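Side-chain contacts in DR2417 (Deinococcus radiodurans, PDB 4XWW), which degrades RNA from the 5' end as a dimeric, metal-dependent exonuclease of the RNase J family and probably takes part in RNA maturation: residues 94-97 / 98-102; 427-430 / 431-435; 461-464 / 465-469. All blocks are in the same frame, centred on the assembly; numbering follows the deposited sequence. Where two conformers were deposited one is given.

Overall arrangement
All three contacts are local, each spanning one continuous run of chain where a regular element starts or stops: contact 1 leaves helix 93-97, contact 2 turns into strand 433-438, and contact 3 starts helix 465-477. None touches another; their centres lie 23 to 25 Å apart. Each is partly buried. Contacts 1 and 3 turn apolar side chains inward and charged ones outward, whereas contact 2 buries the carboxylate of D433. Contact 1 relies on main-chain bonds and a water, whereas contact 2 uses a carboxylate and contact 3 a side-chain amide to hold main-chain N-H groups. Only contact 3 reaches the second subunit.

Contact 1 (94-97 / 98-102); sequences PYIF and ARLPR
A98 follows P94 to F97, the end of helix 93-97, and A98 N reaches back to P94 O in a weak bond of the helical pattern (3.4 Å, N-H...O angle 145°). The chain then leaves through a type I beta turn from F97 to L100. A tighter i to i+3 bond follows, R99 N to I96 O at 3.1 Å. The turn is closed by L100 N on F97 O, straight but weak at 3.3 Å. Water 1, 2.9 Å from F97 O and 2.8 Å from P101 O, could donate to either but has more acceptors in reach than protons.

Among the side chains, I96 and L100 lie side by side and point the same way, with I96 CG2 3.7 Å from L100 CD1. I96 holds CG2 anti to its backbone N, which leaves that methyl to meet the leucine. R99 runs its CG past Y95 O at 3.5 Å before its chain bends at the third torsion. R102 folds back instead, and its NH2 is hydrogen-bonded to Q125 O.

This exit from a short helix of the metallo-beta-lactamase domain leads to strand 104-107 and lies on the mixed sheet through W80 of strand 77-82: I96 and L100 rest on W80, and F97 meets its indole edge-to-face. L100 also touches helix 68-72, while P94 and Y95 pack against F122 of helix 109-122.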
loop_
_atom_site.group_PDB
_atom_site.type_symbol
_atom_site.label_atom_id
_atom_site.label_comp_id
_atom_site.label_asym_id
_atom_site.label_seq_id
_atom_site.Cartn_x
_atom_site.Cartn_y
_atom_site.Cartn_z
ATOM N N PRO A 94 -27.572 0.636 -8.809
ATOM C CA PRO A 94 -28.146 -0.515 -9.522
ATOM C C PRO A 94 -28.551 -1.652 -8.584
ATOM O O PRO A 94 -29.618 -2.247 -8.732
ATOM C CB PRO A 94 -26.997 -0.966 -10.434
ATOM C CG PRO A 94 -26.194 0.247 -10.642
ATOM C CD PRO A 94 -26.254 1.010 -9.361
ATOM N N TYR A 95 -27.696 -1.926 -7.607
ATOM C CA TYR A 95 -27.949 -2.981 -6.632
ATOM C C TYR A 95 -29.061 -2.613 -5.652
ATOM O O TYR A 95 -29.920 -3.437 -5.340
ATOM C CB TYR A 95 -26.655 -3.304 -5.884
ATOM C CG TYR A 95 -25.518 -3.603 -6.836
ATOM C CD1 TYR A 95 -24.702 -2.582 -7.317
ATOM C CD2 TYR A 95 -25.287 -4.898 -7.291
ATOM C CE1 TYR A 95 -23.669 -2.851 -8.202
ATOM C CE2 TYR A 95 -24.259 -5.173 -8.177
ATOM C CZ TYR A 95 -23.454 -4.146 -8.628
ATOM O OH TYR A 95 -22.427 -4.409 -9.505
ATOM N N ILE A 96 -29.052 -1.368 -5.192
ATOM C CA ILE A 96 -30.053 -0.874 -4.249
ATOM C C ILE A 96 -31.430 -0.677 -4.919
ATOM O O ILE A 96 -32.444 -1.189 -4.418
ATOM C CB ILE A 96 -29.570 0.456 -3.586
ATOM C CG1 ILE A 96 -28.279 0.225 -2.781
ATOM C CG2 ILE A 96 -30.700 1.079 -2.734
ATOM C CD1 ILE A 96 -27.507 1.482 -2.444
ATOM N N PHE A 97 -31.482 0.044 -6.041
ATOM C CA PHE A 97 -32.778 0.344 -6.672
ATOM C C PHE A 97 -33.505 -0.926 -7.135
ATOM O O PHE A 97 -34.730 -0.963 -7.147
ATOM C CB PHE A 97 -32.625 1.297 -7.869
ATOM C CG PHE A 97 -32.333 2.734 -7.496
ATOM C CD1 PHE A 97 -32.531 3.198 -6.202
ATOM C CD2 PHE A 97 -31.876 3.626 -8.457
ATOM C CE1 PHE A 97 -32.263 4.524 -5.867
ATOM C CE2 PHE A 97 -31.600 4.956 -8.133
ATOM C CZ PHE A 97 -31.802 5.407 -6.834
ATOM N N ALA A 98 -32.762 -1.969 -7.508
ATOM C CA ALA A 98 -33.394 -3.203 -7.988
ATOM C C ALA A 98 -34.210 -3.895 -6.897
ATOM O O ALA A 98 -35.135 -4.655 -7.195
ATOM C CB ALA A 98 -32.347 -4.161 -8.544
ATOM N N ARG A 99 -33.885 -3.614 -5.640
ATOM C CA ARG A 99 -34.526 -4.303 -4.526
ATOM C C ARG A 99 -35.589 -3.461 -3.807
ATOM O O ARG A 99 -36.210 -3.928 -2.854
ATOM C CB ARG A 99 -33.460 -4.760 -3.527
ATOM C CG ARG A 99 -32.394 -5.661 -4.143
ATOM C CD ARG A 99 -31.674 -6.463 -3.072
ATOM N NE ARG A 99 -32.611 -7.299 -2.325
ATOM C CZ ARG A 99 -32.312 -7.956 -1.208
ATOM N NH1 ARG A 99 -31.092 -7.876 -0.694
ATOM N NH2 ARG A 99 -33.239 -8.687 -0.603
ATOM N N LEU A 100 -35.811 -2.232 -4.271
ATOM C CA LEU A 100 -36.743 -1.314 -3.609
ATOM C C LEU A 100 -37.824 -0.755 -4.545
ATOM O O LEU A 100 -37.695 -0.817 -5.764
ATOM C CB LEU A 100 -35.948 -0.165 -2.968
ATOM C CG LEU A 100 -35.046 -0.549 -1.782
ATOM C CD1 LEU A 100 -34.132 0.611 -1.406
ATOM C CD2 LEU A 100 -35.864 -0.997 -0.571
ATOM N N PRO A 101 -38.912 -0.208 -3.969
ATOM C CA PRO A 101 -39.950 0.435 -4.783
ATOM C C PRO A 101 -39.414 1.585 -5.635
ATOM O O PRO A 101 -38.435 2.229 -5.250
ATOM C CB PRO A 101 -40.924 0.986 -3.736
ATOM C CG PRO A 101 -40.765 0.077 -2.575
ATOM C CD PRO A 101 -39.301 -0.245 -2.547
ATOM N N ARG A 102 -40.037 1.835 -6.779
ATOM C CA ARG A 102 -39.678 3.008 -7.570
ATOM C C ARG A 102 -40.157 4.263 -6.837
ATOM O O ARG A 102 -41.338 4.409 -6.547
ATOM C CB ARG A 102 -40.279 2.929 -8.966
ATOM C CG ARG A 102 -39.747 1.769 -9.795
ATOM C CD ARG A 102 -38.227 1.769 -9.842
ATOM N NE ARG A 102 -37.712 0.817 -10.816
ATOM C CZ ARG A 102 -37.296 -0.406 -10.515
ATOM N NH1 ARG A 102 -37.327 -0.830 -9.258
ATOM N NH2 ARG A 102 -36.842 -1.202 -11.475
HETATM O O HOH W 1 -36.042 1.565 -6.539
#

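Contact 2 (427-430 / 431-435); sequences LIAK and NGDIV
D433 reaches back to K430: D433 OD2 accepts the backbone N-H of K430 at 2.8 Å and 166°, from above the carboxylate, 61° out of its plane. In return D433 N donates to K430 O at 3.1 Å and closes a type II beta turn. K430 NZ stays 4.5 Å from D433 OD2, beyond a salt bridge; water 2 spans the gap, accepting from K430 NZ at 3.1 Å and donating to D433 OD1 at 2.7 Å. A bend at chi4 (73°) brings the lysine there.

Farther from the turn, A429 CB meets V435 CG2 at 4.3 Å, and L427 and V435 run antiparallel past one another, L427 CD1 4.2 Å from V435 CG1. G432 takes the positive-phi position, where a CB would be jammed against the preceding carbonyl O. N431 is held by M27 N on its OD1 and by E29 on its ND2, while D433 and V435 pack on strand 441-447. The turn links strand 425-426, the edge of one mixed sheet, to strand 433-438 of the other.

Both carboxylate oxygens of D433 thus have a donor, and the hydrogen bond from K430 N and the nearby ammonium group would probably stabilise its negative charge.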
loop_
_atom_site.group_PDB
_atom_site.type_symbol
_atom_site.label_atom_id
_atom_site.label_comp_id
_atom_site.label_asym_id
_atom_site.label_seq_id
_atom_site.Cartn_x
_atom_site.Cartn_y
_atom_site.Cartn_z
ATOM N N LEU A 427 -20.630 14.510 17.429
ATOM C CA LEU A 427 -20.583 13.055 17.548
ATOM C C LEU A 427 -19.781 12.431 16.421
ATOM O O LEU A 427 -19.763 12.948 15.304
ATOM C CB LEU A 427 -21.978 12.457 17.547
ATOM C CG LEU A 427 -22.841 12.836 18.737
ATOM C CD1 LEU A 427 -24.238 12.275 18.546
ATOM C CD2 LEU A 427 -22.209 12.339 20.043
ATOM N N ILE A 428 -19.121 11.319 16.729
ATOM C CA ILE A 428 -18.388 10.558 15.718
ATOM C C ILE A 428 -19.260 9.353 15.357
ATOM O O ILE A 428 -19.282 8.354 16.080
ATOM C CB ILE A 428 -16.982 10.087 16.208
ATOM C CG1 ILE A 428 -16.135 11.246 16.765
ATOM C CG2 ILE A 428 -16.249 9.393 15.070
ATOM C CD1 ILE A 428 -15.785 12.323 15.759
ATOM N N ALA A 429 -20.020 9.458 14.269
ATOM C CA ALA A 429 -20.961 8.393 13.946
ATOM C C ALA A 429 -20.278 7.212 13.255
ATOM O O ALA A 429 -19.228 7.352 12.599
ATOM C CB ALA A 429 -22.125 8.930 13.089
ATOM N N LYS A 430 -20.883 6.047 13.463
ATOM C CA LYS A 430 -20.537 4.795 12.798
ATOM C C LYS A 430 -21.694 4.407 11.909
ATOM O O LYS A 430 -22.827 4.772 12.206
ATOM C CB LYS A 430 -20.282 3.676 13.815
ATOM C CG LYS A 430 -19.153 3.955 14.785
ATOM C CD LYS A 430 -18.983 2.757 15.717
ATOM C CE LYS A 430 -18.412 3.169 17.067
ATOM N NZ LYS A 430 -19.418 3.880 17.901
ATOM N N ASN A 431 -21.430 3.665 10.834
ATOM C CA ASN A 431 -22.528 3.109 10.042
ATOM C C ASN A 431 -23.454 2.286 10.927
ATOM O O ASN A 431 -22.987 1.527 11.781
ATOM C CB ASN A 431 -22.002 2.237 8.906
ATOM C CG ASN A 431 -21.182 3.000 7.922
ATOM O OD1 ASN A 431 -21.370 4.204 7.740
ATOM N ND2 ASN A 431 -20.256 2.315 7.268
ATOM N N GLY A 432 -24.759 2.426 10.708
ATOM C CA GLY A 432 -25.766 1.746 11.513
ATOM C C GLY A 432 -26.213 2.519 12.740
ATOM O O GLY A 432 -27.214 2.170 13.353
ATOM N N ASP A 433 -25.496 3.578 13.098
ATOM C CA ASP A 433 -25.912 4.381 14.253
ATOM C C ASP A 433 -27.242 5.070 13.985
ATOM O O ASP A 433 -27.475 5.594 12.887
ATOM C CB ASP A 433 -24.883 5.461 14.601
ATOM C CG ASP A 433 -23.702 4.934 15.376
ATOM O OD1 ASP A 433 -23.725 3.761 15.806
ATOM O OD2 ASP A 433 -22.754 5.722 15.570
ATOM N N ILE A 434 -28.112 5.079 14.988
ATOM C CA ILE A 434 -29.283 5.941 14.943
ATOM C C ILE A 434 -28.925 7.221 15.679
ATOM O O ILE A 434 -28.766 7.221 16.900
ATOM C CB ILE A 434 -30.534 5.294 15.591
ATOM C CG1 ILE A 434 -30.814 3.926 14.975
ATOM C CG2 ILE A 434 -31.729 6.204 15.428
ATOM C CD1 ILE A 434 -31.754 3.077 15.799
ATOM N N VAL A 435 -28.750 8.310 14.942
ATOM C CA VAL A 435 -28.425 9.567 15.590
ATOM C C VAL A 435 -29.713 10.359 15.776
ATOM O O VAL A 435 -30.367 10.752 14.803
ATOM C CB VAL A 435 -27.397 10.382 14.785
ATOM C CG1 VAL A 435 -27.046 11.670 15.527
ATOM C CG2 VAL A 435 -26.130 9.543 14.538
HETATM O O HOH W 2 -22.331 2.875 17.940
#

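Contact 3 (461-464 / 465-469); sequences GDVN and DDVLL
N464 caps the start of helix 465-477 with its side-chain amide: N464 OD1 accepts from V467 N at 3.0 Å and 163°, the donor lying nearly in line with the amide C=O. This is an N-cap bond to the third residue of the helix. The main chain of the same asparagine supplies the first regular helical acceptor, N464 O taking L468 N at 3.0 Å, and L469 N on D465 O carries the pattern on. The cap depends on the first torsion of N464, which places CG between the backbone N and the carbonyl carbon (chi1 65°) and thereby brings OD1 to the N-H groups of the first turn. There N464 OD1 also lies 3.2 Å from V467 CG2 and 3.5 Å from D466 CB, so the oxygen packs against carbons of both residues as well.

Before the cap, V463 makes the apolar part of the contact. V463 CG1, anti to the backbone N, is 3.9 Å from V467 CG1 and 3.8 Å from L468 CD2, and the valine crosses both side chains at about a right angle. V463 and L468 also pack on I60, and V463 touches D456, which together with G59 forms a manganese site in this crystal. D465 OD1 is bonded to Y454 OH on strand 452-456. R549 of the second subunit forms a salt bridge with D462, and R501 of that subunit packs on N464.

The cap satisfies V467 N, which has no helical carbonyl before it, whereas N464 N is buried with no partner in the model. With D465 and D466 following directly, negative charge gathers at the positive end of the helix dipole, which is probably stabilising for this first turn, itself part of the dimer interface.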
loop_
_atom_site.group_PDB
_atom_site.type_symbol
_atom_site.label_atom_id
_atom_site.label_comp_id
_atom_site.label_asym_id
_atom_site.label_seq_id
_atom_site.Cartn_x
_atom_site.Cartn_y
_atom_site.Cartn_z
ATOM N N GLY A 461 -23.085 -10.826 -2.763
ATOM C CA GLY A 461 -23.255 -11.420 -1.451
ATOM C C GLY A 461 -22.942 -12.906 -1.365
ATOM O O GLY A 461 -23.085 -13.503 -0.300
ATOM N N ASP A 462 -22.536 -13.520 -2.473
ATOM C CA ASP A 462 -22.153 -14.935 -2.426
ATOM C C ASP A 462 -20.705 -15.111 -1.957
ATOM O O ASP A 462 -20.300 -16.197 -1.555
ATOM C CB ASP A 462 -22.365 -15.610 -3.784
ATOM C CG ASP A 462 -21.472 -15.052 -4.865
ATOM O OD1 ASP A 462 -21.041 -13.887 -4.751
ATOM O OD2 ASP A 462 -21.206 -15.789 -5.843
ATOM N N VAL A 463 -19.926 -14.040 -1.994
ATOM C CA VAL A 463 -18.618 -14.065 -1.365
ATOM C C VAL A 463 -18.748 -13.323 -0.046
ATOM O O VAL A 463 -19.202 -12.175 -0.012
ATOM C CB VAL A 463 -17.522 -13.421 -2.245
ATOM C CG1 VAL A 463 -16.186 -13.377 -1.494
ATOM C CG2 VAL A 463 -17.367 -14.185 -3.552
ATOM N N ASN A 464 -18.367 -13.970 1.046
ATOM C CA ASN A 464 -18.413 -13.300 2.335
ATOM C C ASN A 464 -17.065 -13.380 3.035
ATOM O O ASN A 464 -16.088 -13.845 2.445
ATOM C CB ASN A 464 -19.532 -13.881 3.216
ATOM C CG ASN A 464 -19.299 -15.336 3.599
ATOM O OD1 ASN A 464 -18.245 -15.916 3.322
ATOM N ND2 ASN A 464 -20.291 -15.934 4.250
ATOM N N ASP A 465 -17.010 -12.929 4.282
ATOM C CA ASP A 465 -15.747 -12.841 5.006
ATOM C C ASP A 465 -15.131 -14.221 5.262
ATOM O O ASP A 465 -13.909 -14.368 5.286
ATOM C CB ASP A 465 -15.938 -12.088 6.324
ATOM C CG ASP A 465 -15.897 -10.574 6.147
ATOM O OD1 ASP A 465 -15.361 -10.106 5.121
ATOM O OD2 ASP A 465 -16.391 -9.851 7.038
ATOM N N ASP A 466 -15.972 -15.233 5.442
ATOM C CA ASP A 466 -15.483 -16.598 5.616
ATOM C C ASP A 466 -14.771 -17.073 4.355
ATOM O O ASP A 466 -13.710 -17.694 4.426
ATOM C CB ASP A 466 -16.632 -17.547 5.970
ATOM C CG ASP A 466 -17.108 -17.381 7.404
ATOM O OD1 ASP A 466 -16.390 -16.750 8.207
ATOM O OD2 ASP A 466 -18.196 -17.894 7.733
ATOM N N VAL A 467 -15.358 -16.772 3.202
ATOM C CA VAL A 467 -14.754 -17.098 1.915
ATOM C C VAL A 467 -13.418 -16.367 1.735
ATOM O O VAL A 467 -12.431 -16.951 1.268
ATOM C CB VAL A 467 -15.695 -16.737 0.745
ATOM C CG1 VAL A 467 -15.010 -16.973 -0.591
ATOM C CG2 VAL A 467 -17.007 -17.509 0.836
ATOM N N LEU A 468 -13.389 -15.089 2.106
ATOM C CA LEU A 468 -12.175 -14.284 1.977
ATOM C C LEU A 468 -11.032 -14.818 2.835
ATOM O O LEU A 468 -9.878 -14.835 2.406
ATOM C CB LEU A 468 -12.446 -12.830 2.355
ATOM C CG LEU A 468 -13.382 -12.046 1.446
ATOM C CD1 LEU A 468 -13.392 -10.589 1.880
ATOM C CD2 LEU A 468 -12.946 -12.174 -0.004
ATOM N N LEU A 469 -11.361 -15.222 4.058
ATOM C CA LEU A 469 -10.376 -15.733 5.001
ATOM C C LEU A 469 -9.685 -16.958 4.424
ATOM O O LEU A 469 -8.472 -17.132 4.567
ATOM C CB LEU A 469 -11.042 -16.064 6.338
ATOM C CG LEU A 469 -10.200 -16.653 7.471
ATOM C CD1 LEU A 469 -10.818 -16.283 8.807
ATOM C CD2 LEU A 469 -10.083 -18.171 7.358
#